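Local coordinates for protein UDP-glucose 6-dehydrogenase (Pyrobaculum islandicum, PDB 3VTF) that probably oxidises UDP-glucose to UDP-glucuronate in two NAD-dependent steps, and binds the UDP-glucose substrate between its alpha/beta domains, at residues S240-V245 with H272-G277; V245-K250 with E314-Y319; V423-Y428 with K436-V441. All coordinates share one frame; numbering follows the deposited sequence.

Contact 1 (S240-V245 with H272-G277). With UPG (uridine-5'-diphosphate-glucose), chain B.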
loop_
_atom_site.group_PDB
_atom_site.type_symbol
_atom_site.label_atom_id
_atom_site.label_comp_id
_atom_site.label_asym_id
_atom_site.label_seq_id
_atom_site.Cartn_x
_atom_site.Cartn_y
_atom_site.Cartn_z
ATOM N N SER A 240 6.552 1.077 6.469
ATOM C CA SER A 240 7.768 0.237 6.387
ATOM C C SER A 240 8.283 0.126 4.958
ATOM O O SER A 240 9.516 0.047 4.728
ATOM C CB SER A 240 7.442 -1.188 6.961
ATOM O OG SER A 240 7.390 -1.068 8.332
ATOM N N PHE A 241 7.363 0.069 3.995
ATOM C CA PHE A 241 7.762 0.132 2.621
ATOM C C PHE A 241 8.513 1.454 2.330
ATOM O O PHE A 241 9.542 1.456 1.624
ATOM C CB PHE A 241 6.639 -0.091 1.657
ATOM C CG PHE A 241 7.064 -0.118 0.239
ATOM C CD1 PHE A 241 7.806 -1.188 -0.242
ATOM C CD2 PHE A 241 6.807 0.930 -0.595
ATOM C CE1 PHE A 241 8.217 -1.282 -1.582
ATOM C CE2 PHE A 241 7.177 0.886 -1.934
ATOM C CZ PHE A 241 7.877 -0.221 -2.466
ATOM N N ALA A 242 7.963 2.584 2.793
ATOM C CA ALA A 242 8.645 3.906 2.578
ATOM C C ALA A 242 10.056 3.857 3.224
ATOM O O ALA A 242 11.005 4.442 2.679
ATOM C CB ALA A 242 7.825 5.061 3.149
ATOM N N ASN A 243 10.167 3.112 4.340
ATOM C CA ASN A 243 11.465 3.036 5.028
ATOM C C ASN A 243 12.410 2.133 4.283
ATOM O O ASN A 243 13.572 2.451 4.128
ATOM C CB ASN A 243 11.270 2.598 6.480
ATOM C CG ASN A 243 10.804 3.764 7.309
ATOM O OD1 ASN A 243 11.207 4.929 7.013
ATOM N ND2 ASN A 243 10.081 3.491 8.389
ATOM N N GLU A 244 11.886 1.021 3.756
ATOM C CA GLU A 244 12.733 0.121 2.909
ATOM C C GLU A 244 13.233 0.854 1.670
ATOM O O GLU A 244 14.441 0.815 1.284
ATOM C CB GLU A 244 11.922 -1.121 2.454
ATOM C CG GLU A 244 12.776 -2.082 1.593
ATOM C CD GLU A 244 12.223 -3.508 1.643
ATOM O OE1 GLU A 244 12.089 -4.039 2.786
ATOM O OE2 GLU A 244 12.018 -4.068 0.528
ATOM N N VAL A 245 12.306 1.489 0.957
ATOM C CA VAL A 245 12.697 2.328 -0.199
ATOM C C VAL A 245 13.669 3.447 0.259
ATOM O O VAL A 245 14.654 3.773 -0.459
ATOM C CB VAL A 245 11.427 2.906 -0.856
ATOM C CG1 VAL A 245 11.776 3.948 -1.932
ATOM C CG2 VAL A 245 10.694 1.727 -1.494
ATOM N N HIS A 272 -1.022 9.199 1.173
ATOM C CA HIS A 272 -0.638 9.334 2.569
ATOM C C HIS A 272 0.030 8.086 3.145
ATOM O O HIS A 272 -0.215 6.952 2.653
ATOM C CB HIS A 272 -1.948 9.534 3.338
ATOM C CG HIS A 272 -2.803 10.655 2.807
ATOM N ND1 HIS A 272 -2.462 11.949 2.966
ATOM C CD2 HIS A 272 -4.030 10.646 2.143
ATOM C CE1 HIS A 272 -3.430 12.736 2.442
ATOM N NE2 HIS A 272 -4.392 11.932 1.959
ATOM N N TYR A 273 0.719 8.299 4.244
ATOM C CA TYR A 273 1.377 7.259 5.105
ATOM C C TYR A 273 2.617 6.697 4.435
ATOM O O TYR A 273 3.033 5.589 4.753
ATOM C CB TYR A 273 0.381 6.140 5.593
ATOM C CG TYR A 273 -0.236 6.544 6.900
ATOM C CD1 TYR A 273 -0.117 5.739 8.033
ATOM C CD2 TYR A 273 -0.856 7.779 7.031
ATOM C CE1 TYR A 273 -0.685 6.143 9.251
ATOM C CE2 TYR A 273 -1.348 8.222 8.242
ATOM C CZ TYR A 273 -1.270 7.405 9.329
ATOM O OH TYR A 273 -1.889 7.826 10.456
ATOM N N PHE A 274 3.233 7.500 3.531
ATOM C CA PHE A 274 4.596 7.132 3.084
ATOM C C PHE A 274 5.615 8.038 3.793
ATOM O O PHE A 274 6.667 8.328 3.226
ATOM C CB PHE A 274 4.729 7.325 1.556
ATOM C CG PHE A 274 4.005 6.326 0.738
ATOM C CD1 PHE A 274 4.241 4.905 0.932
ATOM C CD2 PHE A 274 3.188 6.715 -0.290
ATOM C CE1 PHE A 274 3.663 3.966 0.148
ATOM C CE2 PHE A 274 2.593 5.753 -1.084
ATOM C CZ PHE A 274 2.847 4.386 -0.916
ATOM N N GLY A 275 5.375 8.380 5.058
ATOM C CA GLY A 275 6.322 9.193 5.785
ATOM C C GLY A 275 7.452 8.355 6.381
ATOM O O GLY A 275 7.394 7.914 7.551
ATOM N N ALA A 276 8.507 8.195 5.584
ATOM C CA ALA A 276 9.668 7.425 5.993
ATOM C C ALA A 276 10.245 8.106 7.227
ATOM O O ALA A 276 10.031 9.292 7.456
ATOM C CB ALA A 276 10.683 7.485 4.852
ATOM N N GLY A 277 10.951 7.353 8.045
ATOM C CA GLY A 277 11.601 7.894 9.255
ATOM C C GLY A 277 11.802 6.808 10.286
ATOM O O GLY A 277 12.164 5.682 9.937
HETATM N N1 UPG B . 3.743 7.380 11.150
HETATM C C2 UPG B . 4.913 7.305 10.336
HETATM N N3 UPG B . 4.837 7.683 9.058
HETATM C C4 UPG B . 3.619 8.070 8.520
HETATM C C5 UPG B . 2.409 8.133 9.295
HETATM C C6 UPG B . 2.524 7.722 10.638
HETATM O O2 UPG B . 6.030 6.917 10.804
HETATM O O4 UPG B . 3.582 8.371 7.280
HETATM C C1C UPG B . 3.924 6.914 12.544
HETATM C C2C UPG B . 3.444 7.979 13.510
HETATM O O2C UPG B . 4.481 8.887 13.875
HETATM C C3C UPG B . 2.994 7.138 14.724
HETATM C C4C UPG B . 2.483 5.835 14.108
HETATM O O4C UPG B . 2.956 5.857 12.743
HETATM O O3C UPG B . 4.163 6.757 15.497
HETATM C C5C UPG B . 0.940 5.724 14.087
HETATM O O5C UPG B . 0.421 6.996 13.681
HETATM P PA UPG B . -1.249 7.216 13.585
HETATM O O1A UPG B . -1.861 6.272 12.500
HETATM O O2A UPG B . -1.529 8.739 13.622
HETATM O O3A UPG B . -1.620 6.845 15.107
HETATM P PB UPG B . -2.876 6.018 15.765
HETATM O O1B UPG B . -3.618 6.976 16.662
HETATM O O2B UPG B . -1.998 4.922 16.420
HETATM O O3B UPG B . -3.931 5.564 14.659
HETATM C "C1'" UPG B . -3.910 4.206 14.121
HETATM C "C2'" UPG B . -4.688 4.236 12.823
HETATM C "C3'" UPG B . -6.185 4.431 13.165
HETATM C "C4'" UPG B . -6.601 3.283 14.116
HETATM C "C5'" UPG B . -5.797 3.460 15.466
HETATM C "C6'" UPG B . -6.026 2.383 16.549
HETATM O "O2'" UPG B . -4.128 5.474 12.235
HETATM O "O3'" UPG B . -6.899 4.373 11.946
HETATM O "O4'" UPG B . -7.998 3.479 14.425
HETATM O "O5'" UPG B . -4.422 3.240 15.039
HETATM O "O6'" UPG B . -6.371 1.124 15.923
#

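Contact 2 (V245-K250 with E314-Y319)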
loop_
_atom_site.group_PDB
_atom_site.type_symbol
_atom_site.label_atom_id
_atom_site.label_comp_id
_atom_site.label_asym_id
_atom_site.label_seq_id
_atom_site.Cartn_x
_atom_site.Cartn_y
_atom_site.Cartn_z
ATOM N N VAL A 245 12.306 1.489 0.957
ATOM C CA VAL A 245 12.697 2.328 -0.199
ATOM C C VAL A 245 13.669 3.447 0.259
ATOM O O VAL A 245 14.654 3.773 -0.459
ATOM C CB VAL A 245 11.427 2.906 -0.856
ATOM C CG1 VAL A 245 11.776 3.948 -1.932
ATOM C CG2 VAL A 245 10.694 1.727 -1.494
ATOM N N GLY A 246 13.429 4.021 1.447
ATOM C CA GLY A 246 14.236 5.118 1.996
ATOM C C GLY A 246 15.681 4.742 2.318
ATOM O O GLY A 246 16.618 5.518 2.051
ATOM N N LEU A 247 15.880 3.519 2.826
ATOM C CA LEU A 247 17.275 3.098 3.052
ATOM C C LEU A 247 18.041 3.105 1.760
ATOM O O LEU A 247 19.240 3.433 1.742
ATOM C CB LEU A 247 17.264 1.665 3.705
ATOM C CG LEU A 247 16.665 1.627 5.093
ATOM C CD1 LEU A 247 16.461 0.127 5.558
ATOM C CD2 LEU A 247 17.526 2.396 6.085
ATOM N N LEU A 248 17.374 2.672 0.668
ATOM C CA LEU A 248 17.933 2.659 -0.631
ATOM C C LEU A 248 18.133 4.037 -1.206
ATOM O O LEU A 248 19.240 4.364 -1.772
ATOM C CB LEU A 248 17.126 1.696 -1.585
ATOM C CG LEU A 248 17.487 1.762 -3.089
ATOM C CD1 LEU A 248 18.977 1.327 -3.283
ATOM C CD2 LEU A 248 16.648 0.723 -3.822
ATOM N N ALA A 249 17.132 4.904 -1.050
ATOM C CA ALA A 249 17.249 6.274 -1.551
ATOM C C ALA A 249 18.464 6.955 -0.892
ATOM O O ALA A 249 19.184 7.686 -1.562
ATOM C CB ALA A 249 15.975 7.080 -1.278
ATOM N N LYS A 250 18.588 6.777 0.423
ATOM C CA LYS A 250 19.674 7.342 1.226
ATOM C C LYS A 250 21.055 6.870 0.619
ATOM O O LYS A 250 21.928 7.682 0.387
ATOM C CB LYS A 250 19.612 6.901 2.698
ATOM C CG LYS A 250 20.707 7.545 3.595
ATOM C CD LYS A 250 20.516 7.096 5.089
ATOM C CE LYS A 250 21.600 7.732 5.993
ATOM N NZ LYS A 250 21.547 9.220 5.841
ATOM N N GLU A 314 11.485 -2.436 13.388
ATOM C CA GLU A 314 12.321 -2.576 14.580
ATOM C C GLU A 314 13.748 -2.096 14.289
ATOM O O GLU A 314 14.474 -1.729 15.182
ATOM C CB GLU A 314 12.343 -4.081 14.953
ATOM C CG GLU A 314 11.049 -4.460 15.695
ATOM C CD GLU A 314 10.811 -5.995 15.743
ATOM O OE1 GLU A 314 11.516 -6.747 15.027
ATOM O OE2 GLU A 314 9.886 -6.453 16.447
ATOM N N TYR A 315 14.130 -2.156 13.018
ATOM C CA TYR A 315 15.467 -1.738 12.572
ATOM C C TYR A 315 15.696 -0.229 12.613
ATOM O O TYR A 315 16.820 0.234 12.981
ATOM C CB TYR A 315 15.693 -2.231 11.136
ATOM C CG TYR A 315 17.028 -1.808 10.517
ATOM C CD1 TYR A 315 18.219 -2.403 10.973
ATOM C CD2 TYR A 315 17.095 -0.880 9.424
ATOM C CE1 TYR A 315 19.448 -2.081 10.398
ATOM C CE2 TYR A 315 18.322 -0.546 8.820
ATOM C CZ TYR A 315 19.497 -1.187 9.310
ATOM O OH TYR A 315 20.736 -0.932 8.747
ATOM N N MET A 316 14.669 0.563 12.231
ATOM C CA MET A 316 14.878 1.988 12.031
ATOM C C MET A 316 15.503 2.728 13.245
ATOM O O MET A 316 16.437 3.545 13.034
ATOM C CB MET A 316 13.568 2.713 11.560
ATOM C CG MET A 316 13.092 2.182 10.188
ATOM S SD MET A 316 14.256 1.935 8.872
ATOM C CE MET A 316 14.596 3.588 8.253
ATOM N N PRO A 317 14.965 2.544 14.476
ATOM C CA PRO A 317 15.570 3.280 15.606
ATOM C C PRO A 317 17.043 2.859 15.904
ATOM O O PRO A 317 17.869 3.703 16.286
ATOM C CB PRO A 317 14.706 2.880 16.814
ATOM C CG PRO A 317 13.415 2.399 16.195
ATOM C CD PRO A 317 13.759 1.786 14.897
ATOM N N ARG A 318 17.357 1.580 15.716
ATOM C CA ARG A 318 18.745 1.104 15.840
ATOM C C ARG A 318 19.578 1.791 14.765
ATOM O O ARG A 318 20.723 2.216 15.018
ATOM C CB ARG A 318 18.830 -0.439 15.658
ATOM C CG ARG A 318 18.325 -1.248 16.862
ATOM C CD ARG A 318 18.063 -2.761 16.637
ATOM N NE ARG A 318 18.857 -3.380 15.560
ATOM C CZ ARG A 318 18.367 -4.144 14.543
ATOM N NH1 ARG A 318 17.059 -4.418 14.429
ATOM N NH2 ARG A 318 19.191 -4.670 13.617
ATOM N N TYR A 319 19.054 1.895 13.540
ATOM C CA TYR A 319 19.840 2.524 12.500
ATOM C C TYR A 319 20.142 3.998 12.791
ATOM O O TYR A 319 21.244 4.492 12.445
ATOM C CB TYR A 319 19.143 2.346 11.135
ATOM C CG TYR A 319 19.846 2.864 9.934
ATOM C CD1 TYR A 319 21.121 2.339 9.565
ATOM C CD2 TYR A 319 19.250 3.876 9.088
ATOM C CE1 TYR A 319 21.768 2.795 8.424
ATOM C CE2 TYR A 319 19.902 4.292 7.934
ATOM C CZ TYR A 319 21.160 3.787 7.628
ATOM O OH TYR A 319 21.781 4.269 6.497
HETATM O O HOH W 1 21.074 3.257 3.754
#

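Contact 3 (V423-Y428 with K436-V441)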
loop_
_atom_site.group_PDB
_atom_site.type_symbol
_atom_site.label_atom_id
_atom_site.label_comp_id
_atom_site.label_asym_id
_atom_site.label_seq_id
_atom_site.Cartn_x
_atom_site.Cartn_y
_atom_site.Cartn_z
ATOM N N VAL A 423 22.930 16.230 13.391
ATOM C CA VAL A 423 21.539 15.925 13.533
ATOM C C VAL A 423 21.304 14.650 12.726
ATOM O O VAL A 423 21.631 14.587 11.521
ATOM C CB VAL A 423 20.668 17.027 12.933
ATOM C CG1 VAL A 423 19.171 16.676 12.928
ATOM C CG2 VAL A 423 20.909 18.350 13.651
ATOM N N VAL A 424 20.644 13.695 13.378
ATOM C CA VAL A 424 20.096 12.485 12.691
ATOM C C VAL A 424 18.596 12.760 12.716
ATOM O O VAL A 424 17.985 12.820 13.807
ATOM C CB VAL A 424 20.480 11.208 13.455
ATOM C CG1 VAL A 424 19.684 10.019 12.945
ATOM C CG2 VAL A 424 22.003 10.924 13.311
ATOM N N ASP A 425 18.035 13.018 11.547
ATOM C CA ASP A 425 16.640 13.433 11.444
ATOM C C ASP A 425 15.738 12.211 11.235
ATOM O O ASP A 425 15.806 11.499 10.159
ATOM C CB ASP A 425 16.503 14.336 10.224
ATOM C CG ASP A 425 15.133 14.922 10.075
ATOM O OD1 ASP A 425 14.238 14.596 10.879
ATOM O OD2 ASP A 425 14.921 15.722 9.133
ATOM N N GLY A 426 14.893 11.934 12.229
ATOM C CA GLY A 426 14.047 10.710 12.095
ATOM C C GLY A 426 12.699 10.948 11.573
ATOM O O GLY A 426 11.929 9.991 11.463
ATOM N N ARG A 427 12.353 12.220 11.376
ATOM C CA ARG A 427 11.014 12.636 10.963
ATOM C C ARG A 427 10.869 13.639 9.800
ATOM O O ARG A 427 9.767 14.067 9.544
ATOM C CB ARG A 427 10.218 13.143 12.163
ATOM C CG ARG A 427 10.057 12.126 13.262
ATOM C CD ARG A 427 9.125 11.001 12.852
ATOM N NE ARG A 427 8.959 10.042 13.929
ATOM C CZ ARG A 427 8.525 8.803 13.770
ATOM N NH1 ARG A 427 8.219 8.350 12.581
ATOM N NH2 ARG A 427 8.411 8.014 14.813
ATOM N N TYR A 428 11.952 13.970 9.099
ATOM C CA TYR A 428 11.920 14.964 8.026
ATOM C C TYR A 428 11.559 16.379 8.437
ATOM O O TYR A 428 10.435 16.797 8.286
ATOM C CB TYR A 428 11.025 14.523 6.880
ATOM C CG TYR A 428 11.406 15.085 5.545
ATOM C CD1 TYR A 428 12.387 14.493 4.788
ATOM C CD2 TYR A 428 10.770 16.192 5.029
ATOM C CE1 TYR A 428 12.738 14.987 3.560
ATOM C CE2 TYR A 428 11.120 16.704 3.801
ATOM C CZ TYR A 428 12.111 16.099 3.072
ATOM O OH TYR A 428 12.466 16.576 1.845
ATOM N N LYS A 436 25.470 21.171 10.924
ATOM C CA LYS A 436 26.843 20.863 10.395
ATOM C C LYS A 436 26.877 19.506 9.686
ATOM O O LYS A 436 27.470 19.328 8.627
ATOM C CB LYS A 436 27.844 20.811 11.553
ATOM C CG LYS A 436 29.286 20.474 11.058
ATOM C CD LYS A 436 30.335 20.529 12.194
ATOM C CE LYS A 436 30.256 19.397 13.193
ATOM N NZ LYS A 436 29.577 19.731 14.485
ATOM N N ILE A 437 26.274 18.505 10.333
ATOM C CA ILE A 437 26.135 17.165 9.687
ATOM C C ILE A 437 24.590 16.825 9.752
ATOM O O ILE A 437 24.004 16.902 10.817
ATOM C CB ILE A 437 27.019 16.137 10.384
ATOM C CG1 ILE A 437 28.544 16.409 10.112
ATOM C CG2 ILE A 437 26.726 14.741 9.855
ATOM C CD1 ILE A 437 29.489 15.621 11.045
ATOM N N TYR A 438 23.956 16.603 8.600
ATOM C CA TYR A 438 22.569 16.217 8.532
ATOM C C TYR A 438 22.534 14.757 8.030
ATOM O O TYR A 438 22.962 14.495 6.883
ATOM C CB TYR A 438 21.850 17.144 7.576
ATOM C CG TYR A 438 20.377 16.773 7.430
ATOM C CD1 TYR A 438 19.442 17.099 8.438
ATOM C CD2 TYR A 438 19.952 16.034 6.315
ATOM C CE1 TYR A 438 18.115 16.731 8.318
ATOM C CE2 TYR A 438 18.617 15.614 6.216
ATOM C CZ TYR A 438 17.703 16.036 7.219
ATOM O OH TYR A 438 16.374 15.626 7.098
ATOM N N GLU A 439 22.021 13.822 8.852
ATOM C CA GLU A 439 21.778 12.484 8.369
ATOM C C GLU A 439 20.246 12.198 8.418
ATOM O O GLU A 439 19.725 12.050 9.470
ATOM C CB GLU A 439 22.475 11.529 9.286
ATOM C CG GLU A 439 23.989 11.503 9.167
ATOM C CD GLU A 439 24.490 10.768 7.942
ATOM O OE1 GLU A 439 23.666 10.178 7.173
ATOM O OE2 GLU A 439 25.725 10.838 7.710
ATOM N N GLY A 440 19.599 12.040 7.286
ATOM C CA GLY A 440 18.204 11.541 7.281
ATOM C C GLY A 440 18.212 10.058 7.646
ATOM O O GLY A 440 19.103 9.289 7.234
ATOM N N VAL A 441 17.241 9.636 8.434
ATOM C CA VAL A 441 17.235 8.238 8.876
ATOM C C VAL A 441 16.916 7.340 7.666
ATOM O O VAL A 441 17.381 6.204 7.634
ATOM C CB VAL A 441 16.206 7.958 10.018
ATOM C CG1 VAL A 441 16.277 6.505 10.427
ATOM C CG2 VAL A 441 16.662 8.726 11.260
#

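Contact 1 (S240-V245 with H272-G277)
Asn-243 OD1 accepts the backbone N-H of Gly-277 at 2.6 Å, a short hydrogen bond that ties helix segment 240-245 to loop segment 272-277. The donor lies in the carbonyl plane on a lone pair of OD1, and the N-H...O angle of 162° is nearly straight. Because chi1 of -79° sets Asn-243 CG beside its own backbone N, the amide reaches from the helix flank to the loop, where OD1 also comes within 3.1 Å of Ala-276 CA. Beside this bond, side-chain packing is mostly between carbons: Ala-242 CB points to the loop, 4.2 Å from Phe-274 CB and 4.1 Å from Ala-276 CB. The Phe-274 ring brings CE1 to the edge of the Phe-241 ring, and Phe-234 of the second subunit meets the Phe-274 ring edge-to-face. The loop thus fixed presents its other side to the ligand. Gly-275, centre of an inverse gamma turn, donates its N-H to uracil O4 and accepts from N3 through its carbonyl O (3.0 Å, 171°). Uracil C5 lies 3.5 Å above the centre of the Tyr-273 ring, whose OH donates to phosphate oxygen O1A. Paired backbone bonds to the base and a tyrosine beneath it mark the uridine-recognition part of the UDP-glucose site.

Contact 2 (V245-K250 with E314-Y319)
With chi1 of -66° and an extended chi2, Leu-247 sends its two methyls out from helix 221-251, while Tyr-319, its CG opposite the backbone N (chi1 -177°), reaches back from helix 304-328. This is a helix-helix contact in the all-helical region between the two alpha/beta domains: the segment axes run 34° apart in direction and approach no closer than 12.7 Å, so long side chains must bridge the gap. Leu-247 does most of this. Its CD2 meets Tyr-319 CE2 at 3.6 Å and Met-316 CE at 3.8 Å, and CD1 touches CE2 of Tyr-315 at 3.8 Å. The leucine and the Tyr-319 side chain lie alongside one another, pointing opposite ways. Within helix 304-328, Tyr-319 CB packs over one face of the Tyr-315 ring. At the edge of the Tyr-319 ring, Lys-250 CD lies 3.4 Å from OH, while the ammonium group goes on to a salt bridge with Glu-439. Replacing Tyr-319 by an alanine would probably open a gap beside Leu-247 CD2 and deprive the bridging water of its partner on helix 304-328. That water donates to Leu-247 O at 2.7 Å and is hydrogen-bonded to Tyr-319 OH at 3.0 Å.

Contact 3 (V423-Y428 with K436-V441)
Strands 423-425 and 437-440 run parallel, their axes 4.6 Å apart and crossing at -21°, with Val-423 opposite Tyr-438, Val-424 opposite Glu-439 and Asp-425 opposite Gly-440. Four backbone bonds set this register: Val-423 N to Ile-437 O, Glu-439 N to Val-423 O, Asp-425 N to Glu-439 O and, with its donor just past the end of strand 437-440, Val-441 N to Asp-425 O at 2.9 Å. On the face shared by Asp-425 and Tyr-438, the tyrosine OH donates to Asp-425 OD2 at 2.5 Å. It arrives on the anti side of the carboxylate, 21° out of its plane, with the ring turned 72° against that plane. OD2 also accepts from Val-429 N, and OD1 takes the N-H of Arg-427 at 3.1 Å from above the carboxylate plane, closing an Asx turn. Bonds at both oxygens thus fix the carboxylate's rotation. On the other face Val-424 CG1 meets Val-441 CG2 at 3.7 Å; the same CG2 presses on Gly-426 CA at 3.4 Å, tight for two carbons. Here the parallel sheet of the C-terminal, Rossmann-like domain reaches strand 437-440, one of its two outermost within the chain, and the Asp-425 turn leads directly to Arg-427, a residue of the UDP-glucose site.

How the contacts relate
Contacts 1 and 2 lie about 9 Å apart between centres and share Val-245 on helix 221-251; their segments alternate along the chain, whereas contact 3 follows both. Centres of contacts 2 and 3 are about 12 Å apart, those of contacts 1 and 3 about 16 Å. Met-316 of contact 2 packs on Asn-243 and Gly-277 of contact 1; Met-316 and Tyr-319 also pack against the backbone O of Val-441 of contact 3, and Lys-250 NZ probably hydrogen-bonds Gly-440 O at 2.8 Å. Helix 221-251 therefore connects the uridine-binding loop to helix 304-328 and to the edge of the C-terminal sheet. Contacts 1 and 3 supply Tyr-273, Gly-275 and Arg-427 to one substrate pocket, while contacts 1 and 2 also touch the second subunit.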